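PDB 3WQB: aeromonas extracellular serine protease from Aeromonas sobria, which cleaves proteins after paired basic residues of which one is lysine, and activates the host plasma kallikrein/kinin system as a probable virulence factor. Local coordinates for residues A[59-72]-A[344-356]. The protein carries 1 engineered substitution. Residues are numbered along the deposited sequence; the frame is centred on the assembly and turned at random.
Sequences LWWAHRTGVLGQGV and GAMALLMSAYPDL
In the subtilisin domain, the loop joining helix 60-64 to strand 73-77 of the central parallel sheet packs across the C-terminal turns of helix 335-352, near whose N-terminal start lies Ala336, an engineered residue at the predicted serine position of the charge relay. Leu348 reaches into the bend between the short helix and the loop: its CD1 lies 4.2 Å from Leu59 CB and also meets Ala62, while CD2 packs against the backbone of Val67 and Leu68, 3.5 Å from Leu68 CA. With Val67 CG1 anti to the backbone N (chi1 178°), that methyl is turned onto the Leu348 carbonyl, 3.2 Å from its O, and both methyls touch Ala352 CB.

One hydrogen bond crosses the contact. Gly69 N donates to Ser351 OG over 3.1 Å, rather bent at 139°, and that hydroxyl in turn donates to Leu348 O within the helix. Close by, Gly69 CA directs a C-H at Ala347 O. Farther along, Val72 spreads its two methyls over one side of the helix, CG1 on Ala347 CB at 3.8 Å and CG2 on Met350 CB. Gln70 braces the loop itself, accepting from Leu68 N through OE1 and donating to Gly66 O through NE2. Ser351 OG thus both accepts and donates, tying the loop to the helix by one bent hydrogen bond between two apolar patches just before the chain enters the sheet.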
loop_
_atom_site.group_PDB
_atom_site.type_symbol
_atom_site.label_atom_id
_atom_site.label_comp_id
_atom_site.label_asym_id
_atom_site.label_seq_id
_atom_site.Cartn_x
_atom_site.Cartn_y
_atom_site.Cartn_z
ATOM N N LEU A 59 19.844 -4.225 10.764
ATOM C CA LEU A 59 19.223 -4.858 11.926
ATOM C C LEU A 59 20.193 -5.770 12.671
ATOM O O LEU A 59 19.798 -6.450 13.623
ATOM C CB LEU A 59 17.972 -5.647 11.517
ATOM C CG LEU A 59 18.091 -6.673 10.385
ATOM C CD1 LEU A 59 19.021 -7.827 10.720
ATOM C CD2 LEU A 59 16.704 -7.189 10.037
ATOM N N TRP A 60 21.463 -5.764 12.269
ATOM C CA TRP A 60 22.433 -6.695 12.853
ATOM C C TRP A 60 22.581 -6.564 14.380
ATOM O O TRP A 60 22.792 -7.558 15.068
ATOM C CB TRP A 60 23.781 -6.576 12.146
ATOM C CG TRP A 60 24.450 -5.243 12.284
ATOM C CD1 TRP A 60 24.398 -4.201 11.403
ATOM C CD2 TRP A 60 25.290 -4.817 13.367
ATOM N NE1 TRP A 60 25.151 -3.147 11.872
ATOM C CE2 TRP A 60 25.706 -3.499 13.076
ATOM C CE3 TRP A 60 25.720 -5.419 14.561
ATOM C CZ2 TRP A 60 26.544 -2.776 13.928
ATOM C CZ3 TRP A 60 26.550 -4.692 15.413
ATOM C CH2 TRP A 60 26.947 -3.385 15.094
ATOM N N TRP A 61 22.471 -5.346 14.904
ATOM C CA TRP A 61 22.629 -5.119 16.332
ATOM C C TRP A 61 21.413 -5.617 17.091
ATOM O O TRP A 61 21.550 -6.150 18.186
ATOM C CB TRP A 61 22.940 -3.649 16.609
ATOM C CG TRP A 61 23.199 -3.295 18.046
ATOM C CD1 TRP A 61 24.416 -3.211 18.673
ATOM C CD2 TRP A 61 22.218 -2.927 19.025
ATOM N NE1 TRP A 61 24.243 -2.824 19.985
ATOM C CE2 TRP A 61 22.908 -2.637 20.225
ATOM C CE3 TRP A 61 20.818 -2.819 19.006
ATOM C CZ2 TRP A 61 22.245 -2.257 21.399
ATOM C CZ3 TRP A 61 20.159 -2.432 20.169
ATOM C CH2 TRP A 61 20.875 -2.150 21.348
ATOM N N ALA A 62 20.220 -5.473 16.512
ATOM C CA ALA A 62 19.048 -6.137 17.080
ATOM C C ALA A 62 19.288 -7.647 17.199
ATOM O O ALA A 62 19.104 -8.234 18.266
ATOM C CB ALA A 62 17.806 -5.846 16.263
ATOM N N HIS A 63 19.737 -8.265 16.116
ATOM C CA HIS A 63 19.979 -9.695 16.131
ATOM C C HIS A 63 21.072 -10.098 17.120
ATOM O O HIS A 63 20.915 -11.093 17.819
ATOM C CB HIS A 63 20.273 -10.207 14.721
ATOM C CG HIS A 63 19.041 -10.391 13.890
ATOM N ND1 HIS A 63 18.953 -11.341 12.895
ATOM C CD2 HIS A 63 17.839 -9.765 13.920
ATOM C CE1 HIS A 63 17.757 -11.282 12.339
ATOM N NE2 HIS A 63 17.062 -10.333 12.940
ATOM N N ARG A 64 22.154 -9.319 17.203
ATOM C CA ARG A 64 23.246 -9.637 18.118
ATOM C C ARG A 64 22.891 -9.372 19.577
ATOM O O ARG A 64 23.589 -9.848 20.458
ATOM C CB ARG A 64 24.525 -8.874 17.748
ATOM C CG ARG A 64 25.173 -9.329 16.451
ATOM C CD ARG A 64 26.571 -8.762 16.289
ATOM N NE ARG A 64 27.520 -9.441 17.171
ATOM C CZ ARG A 64 28.789 -9.084 17.351
ATOM N NH1 ARG A 64 29.301 -8.043 16.710
ATOM N NH2 ARG A 64 29.551 -9.782 18.186
ATOM N N THR A 65 21.830 -8.613 19.843
ATOM C CA THR A 65 21.408 -8.375 21.234
ATOM C C THR A 65 20.112 -9.099 21.606
ATOM O O THR A 65 19.534 -8.839 22.662
ATOM C CB THR A 65 21.263 -6.864 21.564
ATOM O OG1 THR A 65 20.253 -6.283 20.731
ATOM C CG2 THR A 65 22.591 -6.105 21.387
ATOM N N GLY A 66 19.652 -9.999 20.739
ATOM C CA GLY A 66 18.510 -10.844 21.063
ATOM C C GLY A 66 17.150 -10.203 20.852
ATOM O O GLY A 66 16.136 -10.724 21.328
ATOM N N VAL A 67 17.119 -9.069 20.153
ATOM C CA VAL A 67 15.862 -8.451 19.718
ATOM C C VAL A 67 15.406 -9.165 18.446
ATOM O O VAL A 67 15.987 -8.991 17.370
ATOM C CB VAL A 67 16.025 -6.930 19.474
ATOM C CG1 VAL A 67 14.718 -6.324 18.965
ATOM C CG2 VAL A 67 16.481 -6.208 20.755
ATOM N N LEU A 68 14.359 -9.967 18.587
ATOM C CA LEU A 68 13.996 -10.930 17.554
ATOM C C LEU A 68 12.495 -11.032 17.281
ATOM O O LEU A 68 12.054 -11.940 16.571
ATOM C CB LEU A 68 14.567 -12.311 17.905
ATOM C CG LEU A 68 16.089 -12.482 17.935
ATOM C CD1 LEU A 68 16.455 -13.854 18.467
ATOM C CD2 LEU A 68 16.722 -12.235 16.573
ATOM N N GLY A 69 11.708 -10.114 17.835
ATOM C CA GLY A 69 10.272 -10.126 17.593
ATOM C C GLY A 69 9.453 -10.967 18.554
ATOM O O GLY A 69 8.265 -11.165 18.346
ATOM N N GLN A 70 10.088 -11.457 19.618
ATOM C CA GLN A 70 9.407 -12.268 20.625
ATOM C C GLN A 70 8.185 -11.555 21.202
ATOM O O GLN A 70 8.245 -10.364 21.534
ATOM C CB GLN A 70 10.386 -12.686 21.736
ATOM C CG GLN A 70 11.122 -11.543 22.477
ATOM C CD GLN A 70 12.473 -11.139 21.873
ATOM O OE1 GLN A 70 12.687 -11.206 20.669
ATOM N NE2 GLN A 70 13.380 -10.687 22.729
ATOM N N GLY A 71 7.069 -12.278 21.257
ATOM C CA GLY A 71 5.830 -11.759 21.822
ATOM C C GLY A 71 4.980 -10.962 20.852
ATOM O O GLY A 71 3.905 -10.490 21.223
ATOM N N VAL A 72 5.456 -10.807 19.612
ATOM C CA VAL A 72 4.733 -10.010 18.603
ATOM C C VAL A 72 3.946 -10.869 17.617
ATOM O O VAL A 72 4.517 -11.737 16.955
ATOM C CB VAL A 72 5.669 -9.059 17.838
ATOM C CG1 VAL A 72 4.869 -8.177 16.854
ATOM C CG2 VAL A 72 6.421 -8.170 18.812
ATOM N N GLY A 344 8.479 -6.915 9.778
ATOM C CA GLY A 344 9.544 -7.496 10.583
ATOM C C GLY A 344 10.270 -6.454 11.417
ATOM O O GLY A 344 10.494 -6.662 12.612
ATOM N N ALA A 345 10.600 -5.313 10.811
ATOM C CA ALA A 345 11.264 -4.218 11.528
ATOM C C ALA A 345 10.395 -3.731 12.692
ATOM O O ALA A 345 10.879 -3.526 13.810
ATOM C CB ALA A 345 11.574 -3.067 10.578
ATOM N N MET A 346 9.109 -3.546 12.408
ATOM C CA MET A 346 8.137 -3.171 13.415
ATOM C C MET A 346 8.096 -4.195 14.551
ATOM O O MET A 346 8.085 -3.827 15.728
ATOM C CB MET A 346 6.761 -3.036 12.767
ATOM C CG MET A 346 5.716 -2.382 13.643
ATOM S SD MET A 346 6.053 -0.636 13.982
ATOM C CE MET A 346 5.670 0.189 12.442
ATOM N N ALA A 347 8.080 -5.485 14.202
ATOM C CA ALA A 347 8.041 -6.534 15.217
ATOM C C ALA A 347 9.296 -6.498 16.092
ATOM O O ALA A 347 9.223 -6.711 17.306
ATOM C CB ALA A 347 7.875 -7.895 14.580
ATOM N N LEU A 348 10.442 -6.198 15.500
ATOM C CA LEU A 348 11.674 -6.063 16.279
ATOM C C LEU A 348 11.530 -4.939 17.308
ATOM O O LEU A 348 11.793 -5.122 18.502
ATOM C CB LEU A 348 12.887 -5.812 15.372
ATOM C CG LEU A 348 13.291 -6.986 14.474
ATOM C CD1 LEU A 348 14.512 -6.640 13.639
ATOM C CD2 LEU A 348 13.559 -8.233 15.303
ATOM N N LEU A 349 11.080 -3.779 16.847
ATOM C CA LEU A 349 10.943 -2.639 17.734
ATOM C C LEU A 349 9.940 -2.912 18.838
ATOM O O LEU A 349 10.192 -2.608 20.002
ATOM C CB LEU A 349 10.538 -1.393 16.950
ATOM C CG LEU A 349 11.522 -0.907 15.893
ATOM C CD1 LEU A 349 10.988 0.352 15.280
ATOM C CD2 LEU A 349 12.912 -0.694 16.442
ATOM N N MET A 350 8.799 -3.482 18.466
ATOM C CA MET A 350 7.777 -3.816 19.445
ATOM C C MET A 350 8.287 -4.806 20.479
ATOM O O MET A 350 7.945 -4.705 21.655
ATOM C CB MET A 350 6.532 -4.372 18.760
ATOM C CG MET A 350 5.750 -3.344 17.972
ATOM S SD MET A 350 4.411 -4.157 17.092
ATOM C CE MET A 350 3.479 -2.720 16.555
ATOM N N SER A 351 9.100 -5.766 20.061
ATOM C CA SER A 351 9.605 -6.758 21.012
ATOM C C SER A 351 10.591 -6.146 22.003
ATOM O O SER A 351 10.641 -6.570 23.158
ATOM C CB SER A 351 10.207 -7.974 20.308
ATOM O OG SER A 351 11.454 -7.698 19.685
ATOM N N ALA A 352 11.353 -5.151 21.548
ATOM C CA ALA A 352 12.342 -4.453 22.379
ATOM C C ALA A 352 11.688 -3.456 23.330
ATOM O O ALA A 352 12.169 -3.249 24.451
ATOM C CB ALA A 352 13.354 -3.745 21.508
ATOM N N TYR A 353 10.593 -2.846 22.876
ATOM C CA TYR A 353 9.921 -1.776 23.605
ATOM C C TYR A 353 8.416 -1.967 23.501
ATOM O O TYR A 353 7.737 -1.248 22.763
ATOM C CB TYR A 353 10.368 -0.401 23.079
ATOM C CG TYR A 353 11.815 -0.129 23.413
ATOM C CD1 TYR A 353 12.180 0.329 24.677
ATOM C CD2 TYR A 353 12.826 -0.405 22.486
ATOM C CE1 TYR A 353 13.506 0.535 25.005
ATOM C CE2 TYR A 353 14.165 -0.198 22.800
ATOM C CZ TYR A 353 14.493 0.277 24.056
ATOM O OH TYR A 353 15.810 0.470 24.379
ATOM N N PRO A 354 7.878 -2.932 24.266
ATOM C CA PRO A 354 6.485 -3.349 24.096
ATOM C C PRO A 354 5.439 -2.325 24.524
ATOM O O PRO A 354 4.259 -2.509 24.218
ATOM C CB PRO A 354 6.390 -4.619 24.957
ATOM C CG PRO A 354 7.511 -4.519 25.911
ATOM C CD PRO A 354 8.606 -3.806 25.207
ATOM N N ASP A 355 5.861 -1.260 25.206
ATOM C CA ASP A 355 4.918 -0.248 25.689
ATOM C C ASP A 355 4.670 0.879 24.699
ATOM O O ASP A 355 3.743 1.674 24.878
ATOM C CB ASP A 355 5.381 0.344 27.028
ATOM C CG ASP A 355 5.359 -0.670 28.156
ATOM O OD1 ASP A 355 4.750 -1.747 27.986
ATOM O OD2 ASP A 355 5.949 -0.378 29.219
ATOM N N LEU A 356 5.493 0.952 23.657
ATOM C CA LEU A 356 5.383 2.028 22.672
ATOM C C LEU A 356 4.184 1.873 21.751
ATOM O O LEU A 356 3.868 0.775 21.296
ATOM C CB LEU A 356 6.673 2.143 21.866
ATOM C CG LEU A 356 7.855 2.637 22.709
ATOM C CD1 LEU A 356 9.061 2.833 21.828
ATOM C CD2 LEU A 356 7.525 3.933 23.452
#